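Local coordinates for protein ALDH21) (Physcomitrella patens subsp. patens, PDB 5MZ5) that oxidises succinic semialdehyde with NADP(+) as cofactor, as an aldehyde dehydrogenase, and probably also acts on related aldehydes such as glyceraldehyde 3-phosphate, at residues V199-A204 and K495-D500; P299-T304 and Y333-E338. All coordinates share one frame; numbering follows the deposited sequence.

Contact 1: V199-A204 and K495-D500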
ATOM      1  N   VAL A 199      -5.831  20.353 -13.319  1.00 19.10           N
ATOM      2  CA  VAL A 199      -5.627  21.447 -12.355  1.00 19.16           C
ATOM      3  C   VAL A 199      -5.686  20.974 -10.877  1.00 22.37           C
ATOM      4  O   VAL A 199      -4.797  21.332 -10.107  1.00 20.16           O
ATOM      5  CB  VAL A 199      -6.601  22.625 -12.630  1.00 21.81           C
ATOM      6  CG1 VAL A 199      -6.660  23.618 -11.461  1.00 21.19           C
ATOM      7  CG2 VAL A 199      -6.253  23.324 -13.940  1.00 21.53           C
ATOM      8  N   ALA A 200      -6.719  20.197 -10.491  1.00 21.31           N
ATOM      9  CA  ALA A 200      -6.877  19.716  -9.098  1.00 21.61           C
ATOM     10  C   ALA A 200      -5.669  18.853  -8.671  1.00 25.46           C
ATOM     11  O   ALA A 200      -5.088  19.191  -7.655  1.00 24.19           O
ATOM     12  CB  ALA A 200      -8.205  18.978  -8.917  1.00 22.15           C
ATOM     13  N   PRO A 201      -5.179  17.846  -9.463  1.00 23.57           N
ATOM     14  CA  PRO A 201      -3.951  17.127  -9.054  1.00 22.50           C
ATOM     15  C   PRO A 201      -2.667  17.979  -9.010  1.00 24.15           C
ATOM     16  O   PRO A 201      -1.831  17.727  -8.149  1.00 22.04           O
ATOM     17  CB  PRO A 201      -3.849  15.970 -10.062  1.00 23.73           C
ATOM     18  CG  PRO A 201      -4.682  16.351 -11.186  1.00 27.63           C
ATOM     19  CD  PRO A 201      -5.766  17.235 -10.681  1.00 23.49           C
ATOM     20  N   ALA A 202      -2.521  19.007  -9.880  1.00 20.94           N
ATOM     21  CA  ALA A 202      -1.357  19.911  -9.873  1.00 20.28           C
ATOM     22  C   ALA A 202      -1.275  20.691  -8.557  1.00 23.95           C
ATOM     23  O   ALA A 202      -0.203  20.787  -7.966  1.00 24.16           O
ATOM     24  CB  ALA A 202      -1.414  20.864 -11.050  1.00 21.15           C
ATOM     25  N   ILE A 203      -2.415  21.198  -8.083  1.00 20.66           N
ATOM     26  CA  ILE A 203      -2.528  21.910  -6.809  1.00 20.56           C
ATOM     27  C   ILE A 203      -2.345  20.912  -5.621  1.00 23.77           C
ATOM     28  O   ILE A 203      -1.612  21.224  -4.695  1.00 22.53           O
ATOM     29  CB  ILE A 203      -3.850  22.723  -6.720  1.00 23.18           C
ATOM     30  CG1 ILE A 203      -3.871  23.840  -7.793  1.00 24.19           C
ATOM     31  CG2 ILE A 203      -4.053  23.303  -5.305  1.00 24.76           C
ATOM     32  CD1 ILE A 203      -5.249  24.461  -8.078  1.00 26.05           C
ATOM     33  N   ALA A 204      -2.943  19.706  -5.703  1.00 19.91           N
ATOM     34  CA  ALA A 204      -2.835  18.680  -4.659  1.00 20.29           C
ATOM     35  C   ALA A 204      -1.380  18.248  -4.402  1.00 25.24           C
ATOM     36  O   ALA A 204      -1.022  17.913  -3.271  1.00 25.49           O
ATOM     37  CB  ALA A 204      -3.698  17.468  -5.018  1.00 20.84           C
ATOM     38  N   LYS A 495      -5.835  10.584  -7.965  1.00 24.09           N
ATOM     39  CA  LYS A 495      -4.610   9.997  -7.385  1.00 22.61           C
ATOM     40  C   LYS A 495      -3.620   9.472  -8.457  1.00 25.57           C
ATOM     41  O   LYS A 495      -2.416   9.559  -8.256  1.00 25.61           O
ATOM     42  CB  LYS A 495      -4.919   8.956  -6.292  1.00 24.07           C
ATOM     43  CG  LYS A 495      -5.479   7.617  -6.767  1.00 33.79           C
ATOM     44  CD  LYS A 495      -5.746   6.721  -5.556  1.00 45.17           C
ATOM     45  CE  LYS A 495      -6.049   5.293  -5.929  1.00 55.38           C
ATOM     46  NZ  LYS A 495      -6.763   4.581  -4.834  1.00 64.19           N
ATOM     47  N   TYR A 496      -4.112   9.034  -9.611  1.00 23.62           N
ATOM     48  CA  TYR A 496      -3.269   8.562 -10.730  1.00 22.56           C
ATOM     49  C   TYR A 496      -2.647   9.736 -11.483  1.00 24.59           C
ATOM     50  O   TYR A 496      -1.471   9.662 -11.833  1.00 23.58           O
ATOM     51  CB  TYR A 496      -4.066   7.628 -11.666  1.00 22.46           C
ATOM     52  CG  TYR A 496      -4.801   6.543 -10.908  1.00 23.12           C
ATOM     53  CD1 TYR A 496      -6.095   6.752 -10.431  1.00 24.62           C
ATOM     54  CD2 TYR A 496      -4.184   5.329 -10.612  1.00 23.59           C
ATOM     55  CE1 TYR A 496      -6.757   5.778  -9.683  1.00 22.16           C
ATOM     56  CE2 TYR A 496      -4.835   4.351  -9.856  1.00 24.19           C
ATOM     57  CZ  TYR A 496      -6.132   4.570  -9.424  1.00 30.78           C
ATOM     58  OH  TYR A 496      -6.770   3.588  -8.714  1.00 37.40           O
ATOM     59  N   ALA A 497      -3.430  10.834 -11.727  1.00 21.52           N
ATOM     60  CA  ALA A 497      -2.887  12.042 -12.370  1.00 20.71           C
ATOM     61  C   ALA A 497      -1.791  12.636 -11.478  1.00 25.78           C
ATOM     62  O   ALA A 497      -0.748  13.038 -11.994  1.00 25.75           O
ATOM     63  CB  ALA A 497      -3.977  13.072 -12.614  1.00 20.97           C
ATOM     64  N   MET A 498      -1.997  12.603 -10.128  1.00 20.78           N
ATOM     65  CA  MET A 498      -0.999  13.069  -9.155  1.00 19.73           C
ATOM     66  C   MET A 498       0.323  12.316  -9.273  1.00 25.15           C
ATOM     67  O   MET A 498       1.366  12.951  -9.200  1.00 22.58           O
ATOM     68  CB  MET A 498      -1.527  12.981  -7.725  1.00 20.50           C
ATOM     69  CG  MET A 498      -2.541  14.023  -7.435  1.00 22.42           C
ATOM     70  SD  MET A 498      -3.416  13.691  -5.908  1.00 25.17           S
ATOM     71  CE  MET A 498      -2.088  14.119  -4.720  1.00 20.71           C
ATOM     72  N   ASP A 499       0.280  10.981  -9.494  1.00 26.31           N
ATOM     73  CA  ASP A 499       1.483  10.153  -9.682  1.00 27.74           C
ATOM     74  C   ASP A 499       2.411  10.680 -10.792  1.00 30.77           C
ATOM     75  O   ASP A 499       3.627  10.718 -10.607  1.00 30.77           O
ATOM     76  CB  ASP A 499       1.100   8.696  -9.983  1.00 30.50           C
ATOM     77  CG  ASP A 499       0.966   7.830  -8.762  1.00 55.26           C
ATOM     78  OD1 ASP A 499       1.954   7.742  -7.980  1.00 59.40           O
ATOM     79  OD2 ASP A 499      -0.100   7.183  -8.611  1.00 67.72           O
ATOM     80  N   ASP A 500       1.829  11.113 -11.930  1.00 27.35           N
ATOM     81  CA  ASP A 500       2.573  11.646 -13.068  1.00 26.21           C
ATOM     82  C   ASP A 500       3.174  13.038 -12.818  1.00 28.38           C
ATOM     83  O   ASP A 500       4.114  13.428 -13.506  1.00 28.35           O
ATOM     84  CB  ASP A 500       1.704  11.624 -14.337  1.00 29.04           C
ATOM     85  CG  ASP A 500       1.338  10.203 -14.769  1.00 41.04           C
ATOM     86  OD1 ASP A 500       2.233   9.337 -14.784  1.00 45.51           O
ATOM     87  OD2 ASP A 500       0.158   9.944 -15.003  1.00 43.89           O
TER
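P201 and M498 meet where two helices of the aldehyde dehydrogenase fold cross: helix 193-205, which follows strand 182-185 of the Rossmann-type sheet, and helix 494-500 from near the C-terminus. The short axes pass 8.7 Å apart at a crossing angle of -60°, with the small residues P201, A204 and A497 at the crossing. P201 CB lies 3.5 Å from M498 CG, and on the same ring P201 CG reaches A497 CB at 3.6 Å, so one edge of the proline ring bears on two successive residues. One turn further along, A204 supplies its CB methyl, and A204 CB lies 3.7 Å from M498 CE. The methionine thus runs alongside the first helix from P201 to A204. Its CG stands beside the backbone N (chi1 -73°), and a bend at chi3 turns the methyl toward A204. All of this is apolar and buried. P201 has no backbone N-H to give to the preceding turn, and the helix is kinked there. Further out, helix 130-151 packs on A200 and A204, while its E150 touches M498. The side chain of A497 comes within about 7 Å of those of E285 and R475, which contact NADP(+) and succinate respectively in ligand-bound structures of the protein; the packing is therefore close to the binding region. At the end of the 199-204 segment, A204 O accepts a hydrogen bond from R100 NE.

Contact 2: P299-T304 and Y333-E338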
ATOM      1  N   PRO A 299     -30.292  -5.382 -14.281  1.00 30.00           N
ATOM      2  CA  PRO A 299     -31.104  -6.491 -13.716  1.00 29.71           C
ATOM      3  C   PRO A 299     -32.262  -6.910 -14.629  1.00 33.56           C
ATOM      4  O   PRO A 299     -32.780  -8.023 -14.501  1.00 33.16           O
ATOM      5  CB  PRO A 299     -31.611  -5.909 -12.385  1.00 31.20           C
ATOM      6  CG  PRO A 299     -31.706  -4.418 -12.632  1.00 35.09           C
ATOM      7  CD  PRO A 299     -30.614  -4.085 -13.639  1.00 30.42           C
ATOM      8  N   ASP A 300     -32.668  -6.022 -15.555  1.00 30.13           N
ATOM      9  CA  ASP A 300     -33.764  -6.276 -16.491  1.00 31.44           C
ATOM     10  C   ASP A 300     -33.565  -5.506 -17.795  1.00 35.53           C
ATOM     11  O   ASP A 300     -32.619  -4.715 -17.903  1.00 33.75           O
ATOM     12  CB  ASP A 300     -35.142  -5.974 -15.842  1.00 33.80           C
ATOM     13  CG  ASP A 300     -35.296  -4.581 -15.235  1.00 47.01           C
ATOM     14  OD1 ASP A 300     -34.913  -3.592 -15.899  1.00 46.72           O
ATOM     15  OD2 ASP A 300     -35.847  -4.478 -14.116  1.00 56.35           O
ATOM     16  N   LEU A 301     -34.450  -5.748 -18.787  1.00 34.43           N
ATOM     17  CA  LEU A 301     -34.409  -5.121 -20.109  1.00 34.39           C
ATOM     18  C   LEU A 301     -34.516  -3.600 -20.048  1.00 37.91           C
ATOM     19  O   LEU A 301     -33.715  -2.920 -20.684  1.00 35.64           O
ATOM     20  CB  LEU A 301     -35.468  -5.720 -21.047  1.00 34.87           C
ATOM     21  CG  LEU A 301     -35.550  -5.148 -22.489  1.00 39.45           C
ATOM     22  CD1 LEU A 301     -34.259  -5.379 -23.273  1.00 38.83           C
ATOM     23  CD2 LEU A 301     -36.737  -5.737 -23.238  1.00 41.68           C
ATOM     24  N   ASP A 302     -35.484  -3.078 -19.274  1.00 36.87           N
ATOM     25  CA  ASP A 302     -35.726  -1.639 -19.112  1.00 37.26           C
ATOM     26  C   ASP A 302     -34.471  -0.904 -18.668  1.00 38.06           C
ATOM     27  O   ASP A 302     -34.095   0.082 -19.300  1.00 37.38           O
ATOM     28  CB  ASP A 302     -36.866  -1.393 -18.106  1.00 40.42           C
ATOM     29  CG  ASP A 302     -38.127  -0.883 -18.739  1.00 63.79           C
ATOM     30  OD1 ASP A 302     -38.872  -1.702 -19.321  1.00 66.51           O
ATOM     31  OD2 ASP A 302     -38.390   0.334 -18.627  1.00 75.42           O
ATOM     32  N   TYR A 303     -33.816  -1.405 -17.595  1.00 32.32           N
ATOM     33  CA  TYR A 303     -32.592  -0.820 -17.076  1.00 31.61           C
ATOM     34  C   TYR A 303     -31.440  -0.951 -18.079  1.00 33.64           C
ATOM     35  O   TYR A 303     -30.684  -0.001 -18.230  1.00 32.46           O
ATOM     36  CB  TYR A 303     -32.207  -1.407 -15.707  1.00 32.91           C
ATOM     37  CG  TYR A 303     -31.070  -0.649 -15.065  1.00 35.34           C
ATOM     38  CD1 TYR A 303     -31.300   0.543 -14.380  1.00 38.75           C
ATOM     39  CD2 TYR A 303     -29.754  -1.078 -15.204  1.00 34.90           C
ATOM     40  CE1 TYR A 303     -30.248   1.272 -13.822  1.00 40.92           C
ATOM     41  CE2 TYR A 303     -28.700  -0.375 -14.623  1.00 35.27           C
ATOM     42  CZ  TYR A 303     -28.951   0.807 -13.943  1.00 45.96           C
ATOM     43  OH  TYR A 303     -27.927   1.545 -13.406  1.00 50.12           O
ATOM     44  N   THR A 304     -31.323  -2.108 -18.766  1.00 30.77           N
ATOM     45  CA  THR A 304     -30.285  -2.342 -19.789  1.00 30.06           C
ATOM     46  C   THR A 304     -30.400  -1.320 -20.924  1.00 32.51           C
ATOM     47  O   THR A 304     -29.400  -0.675 -21.239  1.00 32.00           O
ATOM     48  CB  THR A 304     -30.287  -3.799 -20.277  1.00 32.67           C
ATOM     49  OG1 THR A 304     -30.176  -4.641 -19.138  1.00 29.34           O
ATOM     50  CG2 THR A 304     -29.140  -4.100 -21.254  1.00 29.38           C
ATOM     51  N   TYR A 333     -31.120 -10.213 -29.644  1.00 32.62           N
ATOM     52  CA  TYR A 333     -30.989  -9.217 -30.699  1.00 33.55           C
ATOM     53  C   TYR A 333     -32.275  -8.469 -31.095  1.00 38.60           C
ATOM     54  O   TYR A 333     -32.275  -7.240 -31.023  1.00 38.11           O
ATOM     55  CB  TYR A 333     -30.315  -9.804 -31.940  1.00 35.99           C
ATOM     56  CG  TYR A 333     -29.871  -8.729 -32.906  1.00 38.49           C
ATOM     57  CD1 TYR A 333     -28.701  -8.004 -32.683  1.00 38.96           C
ATOM     58  CD2 TYR A 333     -30.649  -8.394 -34.014  1.00 39.78           C
ATOM     59  CE1 TYR A 333     -28.293  -7.003 -33.563  1.00 38.30           C
ATOM     60  CE2 TYR A 333     -30.253  -7.387 -34.897  1.00 40.35           C
ATOM     61  CZ  TYR A 333     -29.075  -6.692 -34.663  1.00 42.52           C
ATOM     62  OH  TYR A 333     -28.671  -5.713 -35.535  1.00 39.77           O
ATOM     63  N   ASP A 334     -33.333  -9.176 -31.550  1.00 36.95           N
ATOM     64  CA  ASP A 334     -34.574  -8.529 -32.004  1.00 36.81           C
ATOM     65  C   ASP A 334     -35.248  -7.715 -30.903  1.00 38.22           C
ATOM     66  O   ASP A 334     -35.682  -6.591 -31.155  1.00 36.42           O
ATOM     67  CB  ASP A 334     -35.545  -9.546 -32.641  1.00 39.76           C
ATOM     68  CG  ASP A 334     -35.036 -10.248 -33.896  1.00 50.66           C
ATOM     69  OD1 ASP A 334     -34.159  -9.676 -34.595  1.00 50.83           O
ATOM     70  OD2 ASP A 334     -35.568 -11.326 -34.225  1.00 56.76           O
ATOM     71  N   GLU A 335     -35.281  -8.261 -29.675  1.00 34.86           N
ATOM     72  CA  GLU A 335     -35.870  -7.588 -28.519  1.00 34.55           C
ATOM     73  C   GLU A 335     -35.095  -6.303 -28.154  1.00 36.13           C
ATOM     74  O   GLU A 335     -35.716  -5.260 -27.936  1.00 35.25           O
ATOM     75  CB  GLU A 335     -35.982  -8.552 -27.333  1.00 35.64           C
ATOM     76  CG  GLU A 335     -36.834  -8.014 -26.200  1.00 42.49           C
ATOM     77  CD  GLU A 335     -37.075  -8.945 -25.027  1.00 56.65           C
ATOM     78  OE1 GLU A 335     -36.261  -9.871 -24.806  1.00 44.17           O
ATOM     79  OE2 GLU A 335     -38.078  -8.729 -24.309  1.00 53.72           O
ATOM     80  N   VAL A 336     -33.750  -6.378 -28.128  1.00 31.96           N
ATOM     81  CA  VAL A 336     -32.863  -5.248 -27.826  1.00 30.31           C
ATOM     82  C   VAL A 336     -32.996  -4.171 -28.908  1.00 33.64           C
ATOM     83  O   VAL A 336     -33.256  -3.024 -28.565  1.00 33.53           O
ATOM     84  CB  VAL A 336     -31.386  -5.683 -27.557  1.00 33.21           C
ATOM     85  CG1 VAL A 336     -30.448  -4.473 -27.421  1.00 31.72           C
ATOM     86  CG2 VAL A 336     -31.309  -6.555 -26.307  1.00 33.06           C
ATOM     87  N   LYS A 337     -32.856  -4.545 -30.192  1.00 30.04           N
ATOM     88  CA  LYS A 337     -32.982  -3.629 -31.331  1.00 30.62           C
ATOM     89  C   LYS A 337     -34.316  -2.857 -31.281  1.00 36.17           C
ATOM     90  O   LYS A 337     -34.322  -1.637 -31.410  1.00 36.55           O
ATOM     91  CB  LYS A 337     -32.835  -4.407 -32.662  1.00 33.30           C
ATOM     92  CG  LYS A 337     -33.001  -3.550 -33.922  1.00 30.02           C
ATOM     93  CD  LYS A 337     -32.534  -4.276 -35.168  1.00 33.92           C
ATOM     94  CE  LYS A 337     -33.536  -5.227 -35.755  1.00 44.66           C
ATOM     95  NZ  LYS A 337     -33.161  -5.644 -37.137  1.00 48.79           N
ATOM     96  N   GLU A 338     -35.432  -3.572 -31.065  1.00 32.74           N
ATOM     97  CA  GLU A 338     -36.762  -2.987 -30.972  1.00 33.00           C
ATOM     98  C   GLU A 338     -36.834  -1.944 -29.824  1.00 37.83           C
ATOM     99  O   GLU A 338     -37.206  -0.790 -30.069  1.00 38.12           O
ATOM    100  CB  GLU A 338     -37.796  -4.109 -30.806  1.00 34.27           C
ATOM    101  CG  GLU A 338     -39.241  -3.678 -30.868  1.00 46.35           C
ATOM    102  CD  GLU A 338     -40.194  -4.747 -30.372  1.00 73.92           C
ATOM    103  OE1 GLU A 338     -40.144  -5.063 -29.161  1.00 67.25           O
ATOM    104  OE2 GLU A 338     -40.989  -5.272 -31.185  1.00 74.41           O
TER
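L301 reaches across to E335 and V336 at the start of two helices in the domain of the aldehyde dehydrogenase fold built on the sheet containing strands 290-294 and 323-329. Strand 290-294, helix 301-313 and the parallel strand 323-329 form a beta-alpha-beta crossover, and helix 333-345 follows the second strand, so the contact joins the crossover helix to the next one. P299, preceded by a cis peptide bond, leads into D300, the N-cap of the first helix. There D300 OD1 accepts from Y303 N at 3.0 Å, a nearly straight bond with an N-H...O angle of 168°, which satisfies an amide of the first turn. L301 comes next and carries the contact. Its CG lies anti to the backbone N (chi1 180°), projecting the two methyls toward the second helix. L301 CD2 sits 3.4 Å from E335 OE2. The same L301 CD2 is 3.7 Å from E335 CG, so the branch rests against the extended glutamate chain and its carboxylate. L301 CD1 faces V336 CG2 more loosely, at 4.4 Å. The polar end of E335 is held elsewhere: E335 OE1 is hydrogen-bonded to Y297 OH, and the Y297 side chain also touches T304 and V336. The glutamate is exposed while V336 is buried, its side chain packed on V328 of strand 323-329, so the contact grades from surface to interior. At T304, OG1 is also hydrogen-bonded to V298 N. D300 O accepts from both T304 N and T304 OG1, the hydroxyl lying 2.7 Å away and above the carbonyl plane.

Overall arrangement
Both contacts join helix to helix within one aldehyde dehydrogenase chain, yet they lie on opposite sides of its centre, with their own centres 40 Å apart and their nearest atoms about 22 Å apart. Contact 1 is buried and brings together parts of the chain separated by 290 residues; contact 2 is partly buried, has just 28 residues between its segments and falls inside the loop that contact 1 closes. They share no secondary-structure element. Their chemistry follows their place: wholly apolar touches near residues that bind substrate and cofactor in 199-204 with 495-500, against a leucine shared between a carboxylate and a valine in 299-304 with 333-338, away from the known binding sites.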